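Local coordinates for protein F420-reducing hydrogenase, subunit beta (Methanothermobacter marburgensis, PDB 4OMF) that binds FAD and an iron-sulfur cluster and, as the beta subunit of an F420-reducing hydrogenase, probably passes electrons derived from hydrogen to coenzyme F420, at residues S11-D16 against D214-V219; F54-P59 against F138-L143; V61-D66 against R90-E95. All blocks are in the same frame, centred on the assembly; numbering follows the deposited sequence.

Contact 1: residues S11-D16 against D214-V219; sequences SARSTD and DGWSTV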
ATOM      1  N   SER C  11     -22.540  45.167  -0.792  1.00 24.78           N
ATOM      2  CA  SER C  11     -22.115  44.959  -2.173  1.00 27.36           C
ATOM      3  C   SER C  11     -20.813  45.740  -2.377  1.00 21.96           C
ATOM      4  O   SER C  11     -20.725  46.894  -1.948  1.00 25.65           O
ATOM      5  CB  SER C  11     -23.195  45.429  -3.162  1.00 28.86           C
ATOM      6  OG  SER C  11     -22.964  44.870  -4.450  1.00 29.06           O
ATOM      7  N   ALA C  12     -19.803  45.124  -2.998  1.00 24.13           N
ATOM      8  CA  ALA C  12     -18.510  45.801  -3.111  1.00 24.44           C
ATOM      9  C   ALA C  12     -17.759  45.488  -4.393  1.00 22.66           C
ATOM     10  O   ALA C  12     -17.992  44.467  -5.062  1.00 23.54           O
ATOM     11  CB  ALA C  12     -17.612  45.476  -1.886  1.00 22.00           C
ATOM     12  N   ARG C  13     -16.842  46.391  -4.723  1.00 24.50           N
ATOM     13  CA  ARG C  13     -16.022  46.276  -5.925  0.54 26.44           C
ATOM     14  C   ARG C  13     -14.650  46.892  -5.661  1.00 29.34           C
ATOM     15  O   ARG C  13     -14.543  47.940  -5.023  1.00 30.96           O
ATOM     16  CB  ARG C  13     -16.722  46.965  -7.105  0.54 30.89           C
ATOM     17  CG  ARG C  13     -15.948  47.034  -8.414  0.54 33.95           C
ATOM     18  CD  ARG C  13     -16.886  47.474  -9.537  0.54 35.91           C
ATOM     19  NE  ARG C  13     -16.220  47.743 -10.812  0.54 36.92           N
ATOM     20  CZ  ARG C  13     -15.822  46.815 -11.680  0.54 31.65           C
ATOM     21  NH1 ARG C  13     -15.988  45.524 -11.419  0.54 24.58           N
ATOM     22  NH2 ARG C  13     -15.242  47.188 -12.812  0.54 39.22           N
ATOM     23  N   SER C  14     -13.594  46.234  -6.134  1.00 26.52           N
ATOM     24  CA  SER C  14     -12.248  46.789  -6.023  1.00 27.02           C
ATOM     25  C   SER C  14     -12.182  48.123  -6.764  1.00 27.53           C
ATOM     26  O   SER C  14     -12.871  48.286  -7.765  1.00 27.44           O
ATOM     27  CB  SER C  14     -11.229  45.821  -6.610  1.00 26.53           C
ATOM     28  OG  SER C  14      -9.993  46.479  -6.805  1.00 28.71           O
ATOM     29  N   THR C  15     -11.376  49.071  -6.273  1.00 22.82           N
ATOM     30  CA  THR C  15     -11.176  50.345  -6.966  1.00 26.51           C
ATOM     31  C   THR C  15      -9.934  50.332  -7.844  1.00 29.49           C
ATOM     32  O   THR C  15      -9.616  51.330  -8.509  1.00 32.98           O
ATOM     33  CB  THR C  15     -11.034  51.531  -5.977  1.00 30.32           C
ATOM     34  OG1 THR C  15      -9.982  51.250  -5.049  1.00 31.16           O
ATOM     35  CG2 THR C  15     -12.343  51.779  -5.215  1.00 32.56           C
ATOM     36  N   ASP C  16      -9.216  49.216  -7.809  1.00 29.11           N
ATOM     37  CA  ASP C  16      -8.007  49.040  -8.604  1.00 30.52           C
ATOM     38  C   ASP C  16      -8.399  48.580  -9.997  1.00 27.28           C
ATOM     39  O   ASP C  16      -8.924  47.494 -10.175  1.00 29.36           O
ATOM     40  CB  ASP C  16      -7.069  48.028  -7.931  1.00 33.10           C
ATOM     41  CG  ASP C  16      -5.766  47.798  -8.711  1.00 40.07           C
ATOM     42  OD1 ASP C  16      -5.771  47.794  -9.957  1.00 41.33           O
ATOM     43  OD2 ASP C  16      -4.723  47.590  -8.062  1.00 46.15           O
ATOM     44  N   ASP C 214     -23.391  42.768 -12.112  1.00 35.29           N
ATOM     45  CA  ASP C 214     -22.155  42.357 -12.769  1.00 36.51           C
ATOM     46  C   ASP C 214     -20.980  43.259 -12.402  1.00 29.00           C
ATOM     47  O   ASP C 214     -21.087  44.481 -12.451  1.00 29.90           O
ATOM     48  CB  ASP C 214     -22.343  42.341 -14.289  1.00 43.96           C
ATOM     49  CG  ASP C 214     -23.192  41.172 -14.756  1.00 52.97           C
ATOM     50  OD1 ASP C 214     -22.942  40.040 -14.294  1.00 52.26           O
ATOM     51  OD2 ASP C 214     -24.113  41.389 -15.571  1.00 60.54           O
ATOM     52  N   GLY C 215     -19.865  42.650 -12.017  1.00 27.25           N
ATOM     53  CA  GLY C 215     -18.670  43.411 -11.689  1.00 26.52           C
ATOM     54  C   GLY C 215     -18.640  43.826 -10.233  1.00 27.35           C
ATOM     55  O   GLY C 215     -17.720  44.524  -9.784  1.00 27.91           O
ATOM     56  N   TRP C 216     -19.656  43.402  -9.494  1.00 30.49           N
ATOM     57  CA  TRP C 216     -19.737  43.660  -8.059  1.00 25.85           C
ATOM     58  C   TRP C 216     -19.873  42.349  -7.318  1.00 21.61           C
ATOM     59  O   TRP C 216     -20.204  41.310  -7.918  1.00 27.02           O
ATOM     60  CB  TRP C 216     -20.923  44.563  -7.725  1.00 24.44           C
ATOM     61  CG  TRP C 216     -20.766  45.966  -8.194  1.00 29.43           C
ATOM     62  CD1 TRP C 216     -20.889  46.422  -9.476  1.00 30.20           C
ATOM     63  CD2 TRP C 216     -20.470  47.108  -7.383  1.00 30.43           C
ATOM     64  NE1 TRP C 216     -20.683  47.780  -9.513  1.00 30.46           N
ATOM     65  CE2 TRP C 216     -20.426  48.227  -8.241  1.00 32.39           C
ATOM     66  CE3 TRP C 216     -20.233  47.294  -6.013  1.00 28.08           C
ATOM     67  CZ2 TRP C 216     -20.160  49.516  -7.774  1.00 36.12           C
ATOM     68  CZ3 TRP C 216     -19.966  48.579  -5.552  1.00 33.33           C
ATOM     69  CH2 TRP C 216     -19.932  49.671  -6.434  1.00 35.97           C
ATOM     70  N   SER C 217     -19.608  42.389  -6.017  1.00 22.20           N
ATOM     71  CA  SER C 217     -19.651  41.180  -5.180  1.00 19.67           C
ATOM     72  C   SER C 217     -20.458  41.398  -3.914  1.00 20.63           C
ATOM     73  O   SER C 217     -20.443  42.491  -3.353  1.00 23.98           O
ATOM     74  CB  SER C 217     -18.251  40.740  -4.765  1.00 20.59           C
ATOM     75  OG  SER C 217     -17.481  40.309  -5.862  1.00 23.40           O
ATOM     76  N   THR C 218     -21.111  40.339  -3.443  1.00 21.55           N
ATOM     77  CA  THR C 218     -21.786  40.351  -2.150  1.00 23.50           C
ATOM     78  C   THR C 218     -20.809  39.848  -1.094  1.00 24.30           C
ATOM     79  O   THR C 218     -20.323  38.712  -1.170  1.00 23.56           O
ATOM     80  CB  THR C 218     -23.051  39.489  -2.177  1.00 27.01           C
ATOM     81  OG1 THR C 218     -23.911  39.944  -3.236  1.00 26.87           O
ATOM     82  CG2 THR C 218     -23.776  39.558  -0.848  1.00 25.43           C
ATOM     83  N   VAL C 219     -20.495  40.719  -0.134  1.00 21.94           N
ATOM     84  CA  VAL C 219     -19.417  40.477   0.831  1.00 23.32           C
ATOM     85  C   VAL C 219     -19.969  40.355   2.245  1.00 20.15           C
ATOM     86  O   VAL C 219     -20.539  41.300   2.783  1.00 24.52           O
ATOM     87  CB  VAL C 219     -18.379  41.623   0.813  1.00 24.21           C
ATOM     88  CG1 VAL C 219     -17.250  41.353   1.806  1.00 22.87           C
ATOM     89  CG2 VAL C 219     -17.819  41.818  -0.586  1.00 21.37           C
TER
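The carbonyl oxygen of Ser217 is approached twice by the opposing strand: the backbone N of Ala12 donates to Ser217 O at 2.7 Å, and Ser11 CA brings a C-H to the same oxygen. The return bond, Ser217 N to Ala12 O at 2.8 Å, completes an antiparallel hydrogen-bonded pair, joined by a non-hydrogen-bonded pair between Ser11 and Thr218. These two bridges tie strands 8-14 and 217-221 together within the large mixed sheet of the subunit. The short segments are strongly twisted against each other, their directions 117° apart. Ser11 and Thr218 share one face, where the hydroxyls of both meet Ser212 OG. On the other face lie Ala12 and Ser217; Ala12 CB touches Val219 CG2 at 3.9 Å, and Ile28 of helix 28-39 packs on Ala12, Ser217 and Val219. Ser217 OG accepts from the backbone N of Gly26, and the residue also touches the bound FAD.

Past the bridges the contact passes to side chains. Arg13 was modelled in two conformations, and what follows for its side chain holds for one of them. With CG anti to the backbone N (chi1 175°) and the chain extended, Arg13 crosses Trp216 at about a right angle, and CD passes 3.8 Å from Trp216 NE1. The guanidinium stands too far from the indole for more than a weak cation-pi attraction, and a bond from NH1 to Gly215 O is doubtful. Nearer the backbone, Arg13 CB sits over one face of the Trp216 indole, 3.8 Å from the centroid of its six-membered ring and displaced toward the rim, a CH-pi contact. The CE3 corner of the same indole meets the main chain, with Trp216 CE3 3.5 Å from Ala12 C.

Contact 2: residues F54-P59 against F138-L143; sequences FWKPQP and FPYTSL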
ATOM      1  N   PHE C  54      -5.063  24.401 -19.874  1.00 21.98           N
ATOM      2  CA  PHE C  54      -5.940  25.574 -19.819  1.00 22.22           C
ATOM      3  C   PHE C  54      -7.112  25.319 -18.868  1.00 24.25           C
ATOM      4  O   PHE C  54      -7.763  24.279 -18.972  1.00 23.40           O
ATOM      5  CB  PHE C  54      -6.472  25.917 -21.215  1.00 22.62           C
ATOM      6  CG  PHE C  54      -5.411  26.400 -22.161  1.00 27.51           C
ATOM      7  CD1 PHE C  54      -4.872  27.665 -22.019  1.00 33.20           C
ATOM      8  CD2 PHE C  54      -4.954  25.590 -23.187  1.00 28.99           C
ATOM      9  CE1 PHE C  54      -3.889  28.119 -22.889  1.00 36.85           C
ATOM     10  CE2 PHE C  54      -3.964  26.043 -24.063  1.00 36.10           C
ATOM     11  CZ  PHE C  54      -3.438  27.303 -23.906  1.00 38.51           C
ATOM     12  N   TRP C  55      -7.368  26.272 -17.969  1.00 17.49           N
ATOM     13  CA  TRP C  55      -8.471  26.226 -16.999  1.00 22.60           C
ATOM     14  C   TRP C  55      -8.382  25.030 -16.054  1.00 24.03           C
ATOM     15  O   TRP C  55      -9.392  24.555 -15.535  1.00 19.39           O
ATOM     16  CB  TRP C  55      -9.826  26.236 -17.727  1.00 17.32           C
ATOM     17  CG  TRP C  55      -9.960  27.475 -18.506  1.00 20.41           C
ATOM     18  CD1 TRP C  55      -9.756  27.633 -19.851  1.00 23.25           C
ATOM     19  CD2 TRP C  55     -10.205  28.776 -17.979  1.00 20.96           C
ATOM     20  NE1 TRP C  55      -9.905  28.957 -20.197  1.00 20.42           N
ATOM     21  CE2 TRP C  55     -10.177  29.680 -19.064  1.00 20.31           C
ATOM     22  CE3 TRP C  55     -10.462  29.267 -16.692  1.00 23.63           C
ATOM     23  CZ2 TRP C  55     -10.396  31.052 -18.903  1.00 24.50           C
ATOM     24  CZ3 TRP C  55     -10.684  30.630 -16.536  1.00 22.20           C
ATOM     25  CH2 TRP C  55     -10.639  31.506 -17.638  1.00 21.01           C
ATOM     26  N   LYS C  56      -7.164  24.550 -15.830  1.00 21.77           N
ATOM     27  CA  LYS C  56      -6.933  23.463 -14.882  1.00 19.10           C
ATOM     28  C   LYS C  56      -5.909  23.971 -13.869  1.00 17.94           C
ATOM     29  O   LYS C  56      -4.713  23.732 -14.022  1.00 19.96           O
ATOM     30  CB  LYS C  56      -6.428  22.204 -15.612  1.00 19.27           C
ATOM     31  CG  LYS C  56      -6.610  20.909 -14.830  1.00 19.79           C
ATOM     32  CD  LYS C  56      -6.328  19.719 -15.739  1.00 25.84           C
ATOM     33  CE  LYS C  56      -6.691  18.401 -15.075  1.00 29.44           C
ATOM     34  NZ  LYS C  56      -5.661  17.993 -14.068  1.00 34.99           N
ATOM     35  N   PRO C  57      -6.375  24.674 -12.837  1.00 19.10           N
ATOM     36  CA  PRO C  57      -5.449  25.410 -11.971  1.00 21.43           C
ATOM     37  C   PRO C  57      -4.663  24.495 -11.043  1.00 21.56           C
ATOM     38  O   PRO C  57      -4.992  23.326 -10.877  1.00 19.62           O
ATOM     39  CB  PRO C  57      -6.371  26.332 -11.167  1.00 20.20           C
ATOM     40  CG  PRO C  57      -7.687  25.573 -11.109  1.00 21.56           C
ATOM     41  CD  PRO C  57      -7.786  24.866 -12.458  1.00 21.50           C
ATOM     42  N   GLN C  58      -3.611  25.043 -10.451  1.00 20.29           N
ATOM     43  CA  GLN C  58      -2.865  24.349  -9.404  1.00 21.28           C
ATOM     44  C   GLN C  58      -2.692  25.289  -8.211  1.00 22.00           C
ATOM     45  O   GLN C  58      -2.357  26.476  -8.383  1.00 22.13           O
ATOM     46  CB  GLN C  58      -1.506  23.867  -9.930  1.00 24.35           C
ATOM     47  CG  GLN C  58      -1.617  22.725 -10.951  1.00 35.91           C
ATOM     48  CD  GLN C  58      -1.966  21.375 -10.306  1.00 47.43           C
ATOM     49  OE1 GLN C  58      -1.739  21.160  -9.104  1.00 50.65           O
ATOM     50  NE2 GLN C  58      -2.517  20.461 -11.106  1.00 47.28           N
ATOM     51  N   PRO C  59      -2.914  24.771  -7.002  1.00 19.95           N
ATOM     52  CA  PRO C  59      -2.658  25.586  -5.805  1.00 20.82           C
ATOM     53  C   PRO C  59      -1.216  26.032  -5.778  1.00 16.89           C
ATOM     54  O   PRO C  59      -0.319  25.272  -6.169  1.00 21.15           O
ATOM     55  CB  PRO C  59      -2.959  24.636  -4.643  1.00 22.62           C
ATOM     56  CG  PRO C  59      -3.851  23.574  -5.248  1.00 20.92           C
ATOM     57  CD  PRO C  59      -3.392  23.420  -6.664  1.00 20.41           C
ATOM     58  N   PHE C 138     -16.788  20.699 -10.667  1.00 18.29           N
ATOM     59  CA  PHE C 138     -16.776  19.761 -11.804  1.00 18.06           C
ATOM     60  C   PHE C 138     -15.422  19.094 -12.036  1.00 18.89           C
ATOM     61  O   PHE C 138     -14.382  19.736 -11.956  1.00 16.53           O
ATOM     62  CB  PHE C 138     -17.182  20.484 -13.109  1.00 17.23           C
ATOM     63  CG  PHE C 138     -18.549  21.092 -13.067  1.00 18.13           C
ATOM     64  CD1 PHE C 138     -19.676  20.321 -13.342  1.00 18.39           C
ATOM     65  CD2 PHE C 138     -18.720  22.427 -12.728  1.00 19.86           C
ATOM     66  CE1 PHE C 138     -20.958  20.867 -13.284  1.00 18.17           C
ATOM     67  CE2 PHE C 138     -20.000  22.978 -12.661  1.00 20.85           C
ATOM     68  CZ  PHE C 138     -21.119  22.192 -12.947  1.00 21.31           C
ATOM     69  N   PRO C 139     -15.428  17.786 -12.339  1.00 21.68           N
ATOM     70  CA  PRO C 139     -14.169  17.229 -12.851  1.00 17.54           C
ATOM     71  C   PRO C 139     -13.794  17.957 -14.154  1.00 17.96           C
ATOM     72  O   PRO C 139     -14.658  18.507 -14.846  1.00 18.33           O
ATOM     73  CB  PRO C 139     -14.489  15.750 -13.090  1.00 22.68           C
ATOM     74  CG  PRO C 139     -15.752  15.480 -12.296  1.00 21.43           C
ATOM     75  CD  PRO C 139     -16.500  16.780 -12.230  1.00 23.75           C
ATOM     76  N   TYR C 140     -12.511  17.973 -14.475  1.00 15.31           N
ATOM     77  CA  TYR C 140     -12.038  18.686 -15.651  1.00 18.21           C
ATOM     78  C   TYR C 140     -12.694  18.160 -16.941  1.00 21.43           C
ATOM     79  O   TYR C 140     -13.048  18.942 -17.835  1.00 16.69           O
ATOM     80  CB  TYR C 140     -10.516  18.589 -15.757  1.00 18.74           C
ATOM     81  CG  TYR C 140      -9.920  19.459 -16.863  1.00 17.28           C
ATOM     82  CD1 TYR C 140      -9.329  18.885 -17.994  1.00 21.98           C
ATOM     83  CD2 TYR C 140      -9.955  20.845 -16.767  1.00 18.21           C
ATOM     84  CE1 TYR C 140      -8.775  19.676 -19.007  1.00 23.56           C
ATOM     85  CE2 TYR C 140      -9.406  21.657 -17.776  1.00 19.61           C
ATOM     86  CZ  TYR C 140      -8.829  21.056 -18.891  1.00 20.22           C
ATOM     87  OH  TYR C 140      -8.270  21.831 -19.873  1.00 21.36           O
ATOM     88  N   THR C 141     -12.902  16.845 -17.026  1.00 16.07           N
ATOM     89  CA  THR C 141     -13.529  16.267 -18.215  1.00 16.50           C
ATOM     90  C   THR C 141     -14.963  16.755 -18.407  1.00 16.62           C
ATOM     91  O   THR C 141     -15.426  16.871 -19.536  1.00 21.19           O
ATOM     92  CB  THR C 141     -13.540  14.731 -18.176  1.00 17.22           C
ATOM     93  OG1 THR C 141     -13.901  14.318 -16.854  1.00 20.45           O
ATOM     94  CG2 THR C 141     -12.168  14.174 -18.551  1.00 17.96           C
ATOM     95  N   SER C 142     -15.658  17.050 -17.309  1.00 16.36           N
ATOM     96  CA  SER C 142     -16.991  17.619 -17.420  1.00 16.51           C
ATOM     97  C   SER C 142     -16.916  19.009 -18.027  1.00 18.53           C
ATOM     98  O   SER C 142     -17.712  19.339 -18.891  1.00 17.73           O
ATOM     99  CB  SER C 142     -17.682  17.677 -16.057  1.00 17.89           C
ATOM    100  OG  SER C 142     -18.075  16.367 -15.685  1.00 18.69           O
ATOM    101  N   LEU C 143     -15.957  19.825 -17.592  1.00 16.69           N
ATOM    102  CA  LEU C 143     -15.788  21.130 -18.254  1.00 17.47           C
ATOM    103  C   LEU C 143     -15.526  20.952 -19.741  1.00 17.77           C
ATOM    104  O   LEU C 143     -16.089  21.672 -20.569  1.00 17.17           O
ATOM    105  CB  LEU C 143     -14.665  21.941 -17.624  1.00 16.97           C
ATOM    106  CG  LEU C 143     -14.893  22.489 -16.223  1.00 17.39           C
ATOM    107  CD1 LEU C 143     -13.741  23.455 -15.877  1.00 20.22           C
ATOM    108  CD2 LEU C 143     -16.240  23.190 -16.147  1.00 23.98           C
TER
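Lys56 and Tyr140 both turn their side chains anti to the backbone N (chi1 -160° and -173°), which lets the lysine chain run across the phenol ring at about a right angle. Lys56 CD lies over the middle of one face of the Tyr140 ring, 3.8 Å from the centroid, in a CH-pi contact; Lys56 CB comes down nearer the rim, 3.7 Å from Tyr140 CE2, and CE continues to the root of the ring, near Tyr140 CG and CB. A bend at the last torsion then leads NZ off the ring, so that any cation-pi attraction is long and weak, and the amine bonds instead to a polar side chain of another protein in the assembly.

The ring belongs to the first turn of helix 140-150, with Pro139 at the N-cap position, and it reaches across to residues 54-56, which lead into strand 56-62, the outermost strand of the main sheet within this chain. At the far end of the phenol, Tyr140 OH donates to Phe54 O at 2.7 Å, in the carbonyl plane of Phe54. Trp55 O comes to the same ring at its edge, 3.7 Å from Tyr140 CE2; this buried carbonyl has no hydrogen-bond partner in the model. Beyond it, the Trp55 indole turns away from the helix and donates from NE1 to Val158 O.

Contact 3: residues V61-D66 against R90-E95; sequences VAMSSD and RQYGIE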
ATOM      1  N   VAL C  61       1.634  29.122  -3.681  1.00 19.14           N
ATOM      2  CA  VAL C  61       1.810  30.106  -2.607  1.00 23.16           C
ATOM      3  C   VAL C  61       2.223  31.433  -3.223  1.00 18.96           C
ATOM      4  O   VAL C  61       3.312  31.542  -3.768  1.00 23.04           O
ATOM      5  CB  VAL C  61       2.888  29.651  -1.580  1.00 24.11           C
ATOM      6  CG1 VAL C  61       3.065  30.679  -0.471  1.00 25.48           C
ATOM      7  CG2 VAL C  61       2.544  28.279  -1.009  1.00 20.91           C
ATOM      8  N   ALA C  62       1.347  32.429  -3.173  1.00 25.75           N
ATOM      9  CA  ALA C  62       1.649  33.723  -3.775  1.00 20.67           C
ATOM     10  C   ALA C  62       2.269  34.612  -2.728  1.00 19.92           C
ATOM     11  O   ALA C  62       1.737  34.710  -1.623  1.00 19.56           O
ATOM     12  CB  ALA C  62       0.365  34.382  -4.356  1.00 22.40           C
ATOM     13  N   MET C  63       3.364  35.280  -3.068  1.00 22.46           N
ATOM     14  CA  MET C  63       4.045  36.148  -2.115  1.00 22.89           C
ATOM     15  C   MET C  63       4.251  37.557  -2.682  1.00 27.33           C
ATOM     16  O   MET C  63       5.013  38.357  -2.131  1.00 27.84           O
ATOM     17  CB  MET C  63       5.374  35.517  -1.694  1.00 26.70           C
ATOM     18  CG  MET C  63       5.138  34.284  -0.856  1.00 25.88           C
ATOM     19  SD  MET C  63       6.581  33.512  -0.118  1.00 28.72           S
ATOM     20  CE  MET C  63       7.250  34.785   0.980  1.00 24.59           C
ATOM     21  N   SER C  64       3.558  37.852  -3.784  1.00 29.78           N
ATOM     22  CA  SER C  64       3.537  39.196  -4.367  1.00 30.83           C
ATOM     23  C   SER C  64       2.151  39.510  -4.943  1.00 27.77           C
ATOM     24  O   SER C  64       1.353  38.600  -5.188  1.00 23.47           O
ATOM     25  CB  SER C  64       4.600  39.334  -5.465  1.00 31.26           C
ATOM     26  OG  SER C  64       4.245  38.557  -6.601  1.00 26.84           O
ATOM     27  N   SER C  65       1.873  40.795  -5.148  1.00 26.64           N
ATOM     28  CA  SER C  65       0.618  41.219  -5.775  1.00 28.71           C
ATOM     29  C   SER C  65       0.490  40.675  -7.182  1.00 25.88           C
ATOM     30  O   SER C  65      -0.604  40.299  -7.607  1.00 26.11           O
ATOM     31  CB  SER C  65       0.525  42.741  -5.808  1.00 32.92           C
ATOM     32  OG  SER C  65       1.717  43.281  -6.346  1.00 39.41           O
ATOM     33  N   ASP C  66       1.607  40.659  -7.916  1.00 26.28           N
ATOM     34  CA  ASP C  66       1.619  40.080  -9.262  1.00 24.97           C
ATOM     35  C   ASP C  66       1.140  38.626  -9.256  1.00 24.35           C
ATOM     36  O   ASP C  66       0.360  38.227 -10.121  1.00 25.32           O
ATOM     37  CB  ASP C  66       3.018  40.153  -9.882  1.00 29.66           C
ATOM     38  CG  ASP C  66       3.326  41.515 -10.487  1.00 34.44           C
ATOM     39  OD1 ASP C  66       2.433  42.396 -10.509  1.00 28.90           O
ATOM     40  OD2 ASP C  66       4.469  41.694 -10.958  1.00 46.03           O
ATOM     41  N   ARG C  90       6.318  26.022   6.060  1.00 15.63           N
ATOM     42  CA  ARG C  90       7.625  25.381   6.212  1.00 16.13           C
ATOM     43  C   ARG C  90       8.646  26.093   5.330  1.00 15.90           C
ATOM     44  O   ARG C  90       9.137  27.147   5.717  1.00 16.17           O
ATOM     45  CB  ARG C  90       7.534  23.886   5.920  1.00 15.45           C
ATOM     46  CG  ARG C  90       6.516  23.180   6.853  1.00 15.23           C
ATOM     47  CD  ARG C  90       6.968  23.132   8.313  1.00 17.29           C
ATOM     48  NE  ARG C  90       6.253  22.057   9.003  1.00 16.30           N
ATOM     49  CZ  ARG C  90       5.296  22.245   9.909  1.00 20.26           C
ATOM     50  NH1 ARG C  90       4.946  23.470  10.286  1.00 20.10           N
ATOM     51  NH2 ARG C  90       4.707  21.195  10.457  1.00 15.27           N
ATOM     52  N   GLN C  91       8.959  25.554   4.148  1.00 15.92           N
ATOM     53  CA  GLN C  91      10.055  26.138   3.373  1.00 16.77           C
ATOM     54  C   GLN C  91       9.776  27.561   2.901  1.00 16.42           C
ATOM     55  O   GLN C  91      10.720  28.315   2.674  1.00 16.87           O
ATOM     56  CB  GLN C  91      10.405  25.258   2.158  1.00 16.41           C
ATOM     57  CG  GLN C  91      11.150  23.967   2.525  1.00 18.01           C
ATOM     58  CD  GLN C  91      10.231  22.831   2.947  1.00 21.96           C
ATOM     59  OE1 GLN C  91       9.005  22.957   2.954  1.00 20.06           O
ATOM     60  NE2 GLN C  91      10.831  21.711   3.316  1.00 26.60           N
ATOM     61  N   TYR C  92       8.514  27.950   2.736  1.00 16.89           N
ATOM     62  CA  TYR C  92       8.270  29.346   2.316  1.00 17.09           C
ATOM     63  C   TYR C  92       8.479  30.334   3.474  1.00 19.09           C
ATOM     64  O   TYR C  92       8.631  31.548   3.246  1.00 18.22           O
ATOM     65  CB  TYR C  92       6.869  29.522   1.731  1.00 15.88           C
ATOM     66  CG  TYR C  92       6.722  28.957   0.332  1.00 18.02           C
ATOM     67  CD1 TYR C  92       6.892  29.771  -0.785  1.00 21.34           C
ATOM     68  CD2 TYR C  92       6.413  27.618   0.131  1.00 18.52           C
ATOM     69  CE1 TYR C  92       6.762  29.256  -2.076  1.00 21.56           C
ATOM     70  CE2 TYR C  92       6.273  27.099  -1.155  1.00 21.61           C
ATOM     71  CZ  TYR C  92       6.452  27.927  -2.245  1.00 24.46           C
ATOM     72  OH  TYR C  92       6.311  27.406  -3.509  1.00 29.22           O
ATOM     73  N   GLY C  93       8.491  29.816   4.704  1.00 17.99           N
ATOM     74  CA  GLY C  93       8.865  30.616   5.872  1.00 17.38           C
ATOM     75  C   GLY C  93       7.759  31.509   6.441  1.00 18.07           C
ATOM     76  O   GLY C  93       8.015  32.349   7.313  1.00 19.23           O
ATOM     77  N   ILE C  94       6.526  31.331   5.952  1.00 18.21           N
ATOM     78  CA  ILE C  94       5.431  32.242   6.276  1.00 19.35           C
ATOM     79  C   ILE C  94       4.860  31.982   7.673  1.00 17.94           C
ATOM     80  O   ILE C  94       4.594  30.836   8.031  1.00 17.88           O
ATOM     81  CB  ILE C  94       4.308  32.123   5.220  1.00 16.33           C
ATOM     82  CG1 ILE C  94       4.799  32.625   3.861  1.00 18.22           C
ATOM     83  CG2 ILE C  94       3.001  32.820   5.674  1.00 16.50           C
ATOM     84  CD1 ILE C  94       3.950  32.054   2.679  1.00 18.96           C
ATOM     85  N   GLU C  95       4.710  33.038   8.467  1.00 16.55           N
ATOM     86  CA  GLU C  95       4.115  32.902   9.799  1.00 16.35           C
ATOM     87  C   GLU C  95       2.756  33.587   9.902  1.00 18.09           C
ATOM     88  O   GLU C  95       2.051  33.437  10.909  1.00 19.77           O
ATOM     89  CB  GLU C  95       5.064  33.450  10.869  1.00 18.62           C
ATOM     90  CG  GLU C  95       6.234  32.476  11.077  1.00 16.84           C
ATOM     91  CD  GLU C  95       7.266  32.962  12.090  1.00 22.09           C
ATOM     92  OE1 GLU C  95       7.328  34.185  12.363  1.00 24.51           O
ATOM     93  OE2 GLU C  95       8.033  32.102  12.587  1.00 27.72           O
TER
HETATM   94  O   HOH W   1       3.824  27.674  -4.723  1.00 28.74           O
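Val61, near the end of strand 56-62, faces Tyr92 with their CA atoms 8.2 Å apart, Tyr92 lying inside a type I beta turn from Arg90 to Gly93 that is closed by the bond from Gly93 N to Arg90 O. The join is made by side chains and one water. Val61 CB stands over the centre of the Tyr92 ring, 3.9 Å from its centroid, in a CH-pi contact. Its two methyls divide the work: CG2 covers the ring near CE2, while CG1, anti to the backbone N (chi1 180°), meets Ile94 CD1 tip to tip at 3.5 Å. Met63 comes to the same ring from its edge, with SD 3.8 Å from Tyr92 CD1; the line from the ring centroid to SD is 77° off the normal, a Met-aromatic contact. The sulfur of Met63 also lies 4.1 Å from Ile94 CD1, so Val61, Met63, Tyr92 and Ile94 form one small apolar cluster.

Beyond the ring, a water takes the N-H of Val61 at 2.8 Å and is hydrogen-bonded to Tyr92 OH at the same length, linking the phenol to the strand backbone. Another protein of the assembly packs on Met63 and Ile94 and bonds to Tyr92 O through a polar side chain. Just past Met63, Ser64, at the N-cap of helix 65-70, accepts from Glu67 N with its OG. Within the chain, Ala88 of helix 85-89 touches Val61 and Lys87 touches Tyr92, and the cluster lies between that helix and strand 56-62.

All three contacts reach the same mixed sheet, but at separate places: their centres stand about 24 to 26 Å apart. Contacts 2 and 3 share strand 56-62, contact 2 at its N-terminal side and contact 3 at its C-terminal end. Contact 1 lies on strands 8-14 and 217-221 toward the other side of the sheet, yet its nearest atoms come within about 7 Å of contact 3. The bound FAD lies about 4 Å from the side chain of Ser217 in contact 1, about 8 Å from that of Trp55 in contact 2 and about 12 Å from that of Val61 in contact 3. Segment 138-143 directly follows Cys134 to Asn137, which line the iron-sulfur cluster pocket.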